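Local coordinates for protein titin (Homo sapiens, PDB 2ILL) that forms a giant scaffold and elastic filament of the muscle sarcomere, of which two tandem immunoglobulin domains are described here, at residues 17-22 and 61-66; 23-28 and 57-62. All blocks are in the same frame, centred on the assembly; numbering follows the deposited sequence.

Contact 1: 17-22 and 61-66; sequences QSNATL and QLIIAS
Ala20 and Ile64 form a hydrogen-bonded pair where strands 20-27 and 59-64 run antiparallel, and they illustrate how backbone and side chains share the work of a sheet. Two backbone bonds of 2.7 Å, Ala20 N to Ile64 O and Ile64 N to Ala20 O, close this ring. Leu22 and Leu62 make the other such pair, with Leu22 N 2.8 Å from Leu62 O. Just before the regular strand, a side chain takes over the backbone's role: Asn19 OD1 receives the N-H of Ser66 at 3.2 Å, in the plane of the amide carbonyl and with an N-H...O angle of 163°. With CG beside the backbone N and opposite the carbonyl carbon (chi1 -70°), the Asn19 amide reaches across to Ser66 and rests against Ala65.

Apolar contacts differ on the two faces. On that of Ala20, Leu22, Leu62 and Ile64, the chains of Leu22 and Ile64 are set obliquely, their CD1 methyls 4.0 Å apart, and both touch Tyr75 of strand 74-81. On the other, Thr21 lies alongside Ile63, while Thr21 CG2, anti to the backbone N, touches Gln61 CG at 3.6 Å. Gln61 NE2 is hydrogen-bonded to Gln53 OE1 on the adjoining strand 50-55. The chemistry implies a greasy inner face and a mixed outer one, the pairing extended at its Ser66 end by a side-chain amide that supplies the acceptor.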
loop_
_atom_site.group_PDB
_atom_site.type_symbol
_atom_site.label_atom_id
_atom_site.label_comp_id
_atom_site.label_asym_id
_atom_site.label_seq_id
_atom_site.Cartn_x
_atom_site.Cartn_y
_atom_site.Cartn_z
ATOM N N GLN A 17 -8.171 0.241 3.821
ATOM C CA GLN A 17 -9.211 -0.412 4.621
ATOM C C GLN A 17 -10.609 0.194 4.482
ATOM O O GLN A 17 -11.524 -0.288 5.118
ATOM C CB GLN A 17 -8.784 -0.473 6.127
ATOM C CG GLN A 17 -7.828 -1.707 6.441
ATOM C CD GLN A 17 -7.404 -1.837 7.943
ATOM O OE1 GLN A 17 -8.241 -1.712 8.858
ATOM N NE2 GLN A 17 -6.101 -2.159 8.182
ATOM N N SER A 18 -10.785 1.293 3.759
ATOM C CA SER A 18 -12.119 1.728 3.392
ATOM C C SER A 18 -12.706 0.828 2.248
ATOM O O SER A 18 -12.041 0.007 1.654
ATOM C CB SER A 18 -12.105 3.179 2.923
ATOM O OG SER A 18 -11.807 4.071 3.959
ATOM N N ASN A 19 -13.968 1.056 1.964
ATOM C CA ASN A 19 -14.687 0.416 0.893
ATOM C C ASN A 19 -14.507 1.313 -0.325
ATOM O O ASN A 19 -14.640 2.528 -0.212
ATOM C CB ASN A 19 -16.179 0.246 1.226
ATOM C CG ASN A 19 -16.426 -0.795 2.304
ATOM O OD1 ASN A 19 -15.541 -1.595 2.663
ATOM N ND2 ASN A 19 -17.611 -0.741 2.893
ATOM N N ALA A 20 -14.208 0.720 -1.473
ATOM C CA ALA A 20 -14.188 1.476 -2.700
ATOM C C ALA A 20 -15.453 1.113 -3.513
ATOM O O ALA A 20 -15.812 -0.105 -3.678
ATOM C CB ALA A 20 -12.927 1.196 -3.442
ATOM N N THR A 21 -16.142 2.170 -3.944
ATOM C CA THR A 21 -17.288 2.096 -4.821
ATOM C C THR A 21 -17.086 2.659 -6.222
ATOM O O THR A 21 -16.931 3.831 -6.424
ATOM C CB THR A 21 -18.515 2.681 -4.147
ATOM O OG1 THR A 21 -18.525 2.212 -2.821
ATOM C CG2 THR A 21 -19.862 2.227 -4.847
ATOM N N LEU A 22 -17.215 1.780 -7.212
ATOM C CA LEU A 22 -17.163 2.096 -8.638
ATOM C C LEU A 22 -18.601 2.149 -9.181
ATOM O O LEU A 22 -19.359 1.256 -8.909
ATOM C CB LEU A 22 -16.351 1.042 -9.348
ATOM C CG LEU A 22 -14.823 1.117 -9.170
ATOM C CD1 LEU A 22 -14.433 0.970 -7.740
ATOM C CD2 LEU A 22 -14.200 -0.019 -9.888
ATOM N N GLN A 61 -23.090 -0.720 -9.775
ATOM C CA GLN A 61 -22.051 -0.362 -8.812
ATOM C C GLN A 61 -21.358 -1.581 -8.276
ATOM O O GLN A 61 -21.969 -2.611 -8.117
ATOM C CB GLN A 61 -22.683 0.638 -7.841
ATOM C CG GLN A 61 -22.528 0.521 -6.456
ATOM C CD GLN A 61 -23.298 1.595 -5.693
ATOM O OE1 GLN A 61 -23.247 2.799 -6.020
ATOM N NE2 GLN A 61 -24.013 1.168 -4.658
ATOM N N LEU A 62 -20.031 -1.542 -8.250
ATOM C CA LEU A 62 -19.210 -2.497 -7.565
ATOM C C LEU A 62 -18.562 -1.855 -6.295
ATOM O O LEU A 62 -17.900 -0.836 -6.390
ATOM C CB LEU A 62 -18.088 -2.943 -8.472
ATOM C CG LEU A 62 -16.983 -3.850 -7.918
ATOM C CD1 LEU A 62 -17.532 -5.206 -7.632
ATOM C CD2 LEU A 62 -15.800 -3.914 -8.931
ATOM N N ILE A 63 -18.720 -2.531 -5.163
ATOM C CA ILE A 63 -18.118 -2.212 -3.847
ATOM C C ILE A 63 -17.114 -3.286 -3.524
ATOM O O ILE A 63 -17.430 -4.446 -3.441
ATOM C CB ILE A 63 -19.118 -2.161 -2.763
ATOM C CG1 ILE A 63 -20.293 -1.304 -3.225
ATOM C CG2 ILE A 63 -18.511 -1.521 -1.404
ATOM C CD1 ILE A 63 -21.584 -1.499 -2.390
ATOM N N ILE A 64 -15.880 -2.820 -3.408
ATOM C CA ILE A 64 -14.732 -3.575 -3.082
ATOM C C ILE A 64 -14.455 -3.188 -1.599
ATOM O O ILE A 64 -14.227 -2.005 -1.260
ATOM C CB ILE A 64 -13.534 -3.128 -3.958
ATOM C CG1 ILE A 64 -13.928 -3.094 -5.421
ATOM C CG2 ILE A 64 -12.347 -4.076 -3.696
ATOM C CD1 ILE A 64 -12.894 -2.454 -6.327
ATOM N N ALA A 65 -14.508 -4.186 -0.734
ATOM C CA ALA A 65 -14.391 -3.943 0.678
ATOM C C ALA A 65 -12.932 -3.850 1.073
ATOM O O ALA A 65 -12.021 -4.363 0.387
ATOM C CB ALA A 65 -15.096 -5.015 1.495
ATOM N N SER A 66 -12.756 -3.050 2.130
ATOM C CA SER A 66 -11.528 -2.980 2.915
ATOM C C SER A 66 -10.325 -3.021 2.041
ATOM O O SER A 66 -9.601 -4.026 1.983
ATOM C CB SER A 66 -11.510 -4.092 4.012
ATOM O OG SER A 66 -11.090 -5.372 3.482
#

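Contact 2: 23-28 and 57-62; sequences VCKVTG and GGYHQL
The Tyr59 ring has Lys25 laid over one face, Lys25 CG standing 4.0 Å above the ring plane and displaced toward the rim, in a CH-pi contact. The aliphatic chain, anti from chi1 through chi3, continues past the ring carbons, Lys25 CD lying 3.6 Å from Tyr59 CE2, and then bends at chi4 (133°) to bring NZ to the phenol. There Lys25 NZ donates a hydrogen bond to Tyr59 OH at 2.7 Å. The lysine uses both its parts on Tyr59, grease on the ring and charge on the hydroxyl, which probably limits rotation of both side chains, while Lys25 CE also lies 3.4 Å from Gly57 O. The second flat group, the imidazole of His60, is met obliquely by Val26, with Val26 CG2 3.9 Å from His60 ND1. That same ND1 makes a weak bond back to Gly58 O.

Gly58 O is accordingly shared, for it also accepts the N-H of Val26, Val26 N lying 2.8 Å from Gly58 O. The regular pairing is carried by Cys24 and His60, bonded N to O in both directions, Cys24 N being 3.0 Å from His60 O. On the face of Cys24 and His60, Cys24 SG packs against His60 CB. On the face of Lys25 and Tyr59, Val23 runs side by side with Gln61, its CG2 alongside the glutamine chain.

Phe5 touches Cys24 and Val26. Val34 of strand 33-38, in the other sheet, meets His60, and Cys24, Val26 and His60 are all buried, so this face looks into the interior. Neighbouring strands in the order 4-5, 20-27, 59-64, 50-55 identify the pair as strands B and E, central in the ABED sheet of an I-set immunoglobulin sandwich.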
loop_
_atom_site.group_PDB
_atom_site.type_symbol
_atom_site.label_atom_id
_atom_site.label_comp_id
_atom_site.label_asym_id
_atom_site.label_seq_id
_atom_site.Cartn_x
_atom_site.Cartn_y
_atom_site.Cartn_z
ATOM N N VAL A 23 -19.009 3.245 -9.836
ATOM C CA VAL A 23 -20.370 3.391 -10.293
ATOM C C VAL A 23 -20.377 3.885 -11.699
ATOM O O VAL A 23 -19.514 4.657 -12.105
ATOM C CB VAL A 23 -21.170 4.432 -9.527
ATOM C CG1 VAL A 23 -22.686 4.368 -9.908
ATOM C CG2 VAL A 23 -20.969 4.275 -8.117
ATOM N N CYS A 24 -21.381 3.447 -12.429
ATOM C CA CYS A 24 -21.590 3.870 -13.806
ATOM C C CYS A 24 -23.062 3.823 -14.164
ATOM O O CYS A 24 -23.877 3.306 -13.432
ATOM C CB CYS A 24 -20.713 3.054 -14.730
ATOM S SG CYS A 24 -21.163 1.321 -14.970
ATOM N N LYS A 25 -23.421 4.487 -15.243
ATOM C CA LYS A 25 -24.766 4.397 -15.758
ATOM C C LYS A 25 -24.698 3.971 -17.248
ATOM O O LYS A 25 -23.989 4.546 -18.027
ATOM C CB LYS A 25 -25.459 5.744 -15.530
ATOM C CG LYS A 25 -26.824 5.849 -16.051
ATOM C CD LYS A 25 -27.385 7.299 -15.832
ATOM C CE LYS A 25 -28.853 7.378 -16.341
ATOM N NZ LYS A 25 -29.713 8.051 -15.346
ATOM N N VAL A 26 -25.496 2.970 -17.597
ATOM C CA VAL A 26 -25.504 2.277 -18.873
ATOM C C VAL A 26 -26.855 2.446 -19.556
ATOM O O VAL A 26 -27.894 2.264 -18.912
ATOM C CB VAL A 26 -25.278 0.761 -18.607
ATOM C CG1 VAL A 26 -25.451 -0.076 -19.809
ATOM C CG2 VAL A 26 -23.882 0.522 -18.022
ATOM N N THR A 27 -26.823 2.778 -20.857
ATOM C CA THR A 27 -27.962 2.809 -21.717
ATOM C C THR A 27 -27.819 1.705 -22.765
ATOM O O THR A 27 -26.730 1.193 -23.047
ATOM C CB THR A 27 -28.130 4.179 -22.505
ATOM O OG1 THR A 27 -26.933 4.480 -23.231
ATOM C CG2 THR A 27 -28.427 5.371 -21.583
ATOM N N GLY A 28 -28.954 1.395 -23.396
ATOM C CA GLY A 28 -29.024 0.291 -24.340
ATOM C C GLY A 28 -30.394 -0.359 -24.314
ATOM O O GLY A 28 -31.054 -0.351 -23.290
ATOM N N GLY A 57 -32.852 2.670 -13.938
ATOM C CA GLY A 57 -32.275 3.758 -14.744
ATOM C C GLY A 57 -30.869 3.397 -15.256
ATOM O O GLY A 57 -30.134 4.262 -15.632
ATOM N N GLY A 58 -30.480 2.133 -15.173
ATOM C CA GLY A 58 -29.204 1.622 -15.696
ATOM C C GLY A 58 -27.963 1.857 -14.864
ATOM O O GLY A 58 -26.832 1.811 -15.418
ATOM N N TYR A 59 -28.135 2.126 -13.558
ATOM C CA TYR A 59 -26.975 2.243 -12.679
ATOM C C TYR A 59 -26.444 0.879 -12.190
ATOM O O TYR A 59 -27.221 -0.017 -11.834
ATOM C CB TYR A 59 -27.262 3.116 -11.473
ATOM C CG TYR A 59 -27.710 4.473 -11.788
ATOM C CD1 TYR A 59 -29.059 4.724 -11.942
ATOM C CD2 TYR A 59 -26.813 5.524 -11.907
ATOM C CE1 TYR A 59 -29.535 5.983 -12.275
ATOM C CE2 TYR A 59 -27.301 6.849 -12.242
ATOM C CZ TYR A 59 -28.653 7.035 -12.409
ATOM O OH TYR A 59 -29.211 8.277 -12.705
ATOM N N HIS A 60 -25.123 0.769 -12.154
ATOM C CA HIS A 60 -24.409 -0.400 -11.822
ATOM C C HIS A 60 -23.220 -0.046 -10.916
ATOM O O HIS A 60 -22.463 0.872 -11.261
ATOM C CB HIS A 60 -23.831 -1.004 -13.072
ATOM C CG HIS A 60 -24.815 -1.775 -13.867
ATOM N ND1 HIS A 60 -25.558 -1.232 -14.920
ATOM C CD2 HIS A 60 -25.172 -3.068 -13.772
ATOM C CE1 HIS A 60 -26.349 -2.187 -15.409
ATOM N NE2 HIS A 60 -26.104 -3.316 -14.759
ATOM N N GLN A 61 -23.090 -0.720 -9.775
ATOM C CA GLN A 61 -22.051 -0.362 -8.812
ATOM C C GLN A 61 -21.358 -1.581 -8.276
ATOM O O GLN A 61 -21.969 -2.611 -8.117
ATOM C CB GLN A 61 -22.683 0.638 -7.841
ATOM C CG GLN A 61 -22.528 0.521 -6.456
ATOM C CD GLN A 61 -23.298 1.595 -5.693
ATOM O OE1 GLN A 61 -23.247 2.799 -6.020
ATOM N NE2 GLN A 61 -24.013 1.168 -4.658
ATOM N N LEU A 62 -20.031 -1.542 -8.250
ATOM C CA LEU A 62 -19.210 -2.497 -7.565
ATOM C C LEU A 62 -18.562 -1.855 -6.295
ATOM O O LEU A 62 -17.900 -0.836 -6.390
ATOM C CB LEU A 62 -18.088 -2.943 -8.472
ATOM C CG LEU A 62 -16.983 -3.850 -7.918
ATOM C CD1 LEU A 62 -17.532 -5.206 -7.632
ATOM C CD2 LEU A 62 -15.800 -3.914 -8.931
#

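Contact 1 and contact 2 are successive lengths of one antiparallel pairing between strands 20-27 and 59-64, with centres about 16 Å apart. They share Gln61 and Leu62: Gln61 is flanked by Thr21 in contact 1 and Val23 in contact 2, while Leu22-Leu62 is the last pair of contact 1 and Val23-Gln61 the first of contact 2. Alternation is unbroken across the join, Leu22 and Cys24 facing inward together. Contact 1 has its centre about 16 Å from that of the chain and contact 2 about 29 Å, toward the far end of the first domain. No catalytic site is evident here; the pairing builds the domain itself.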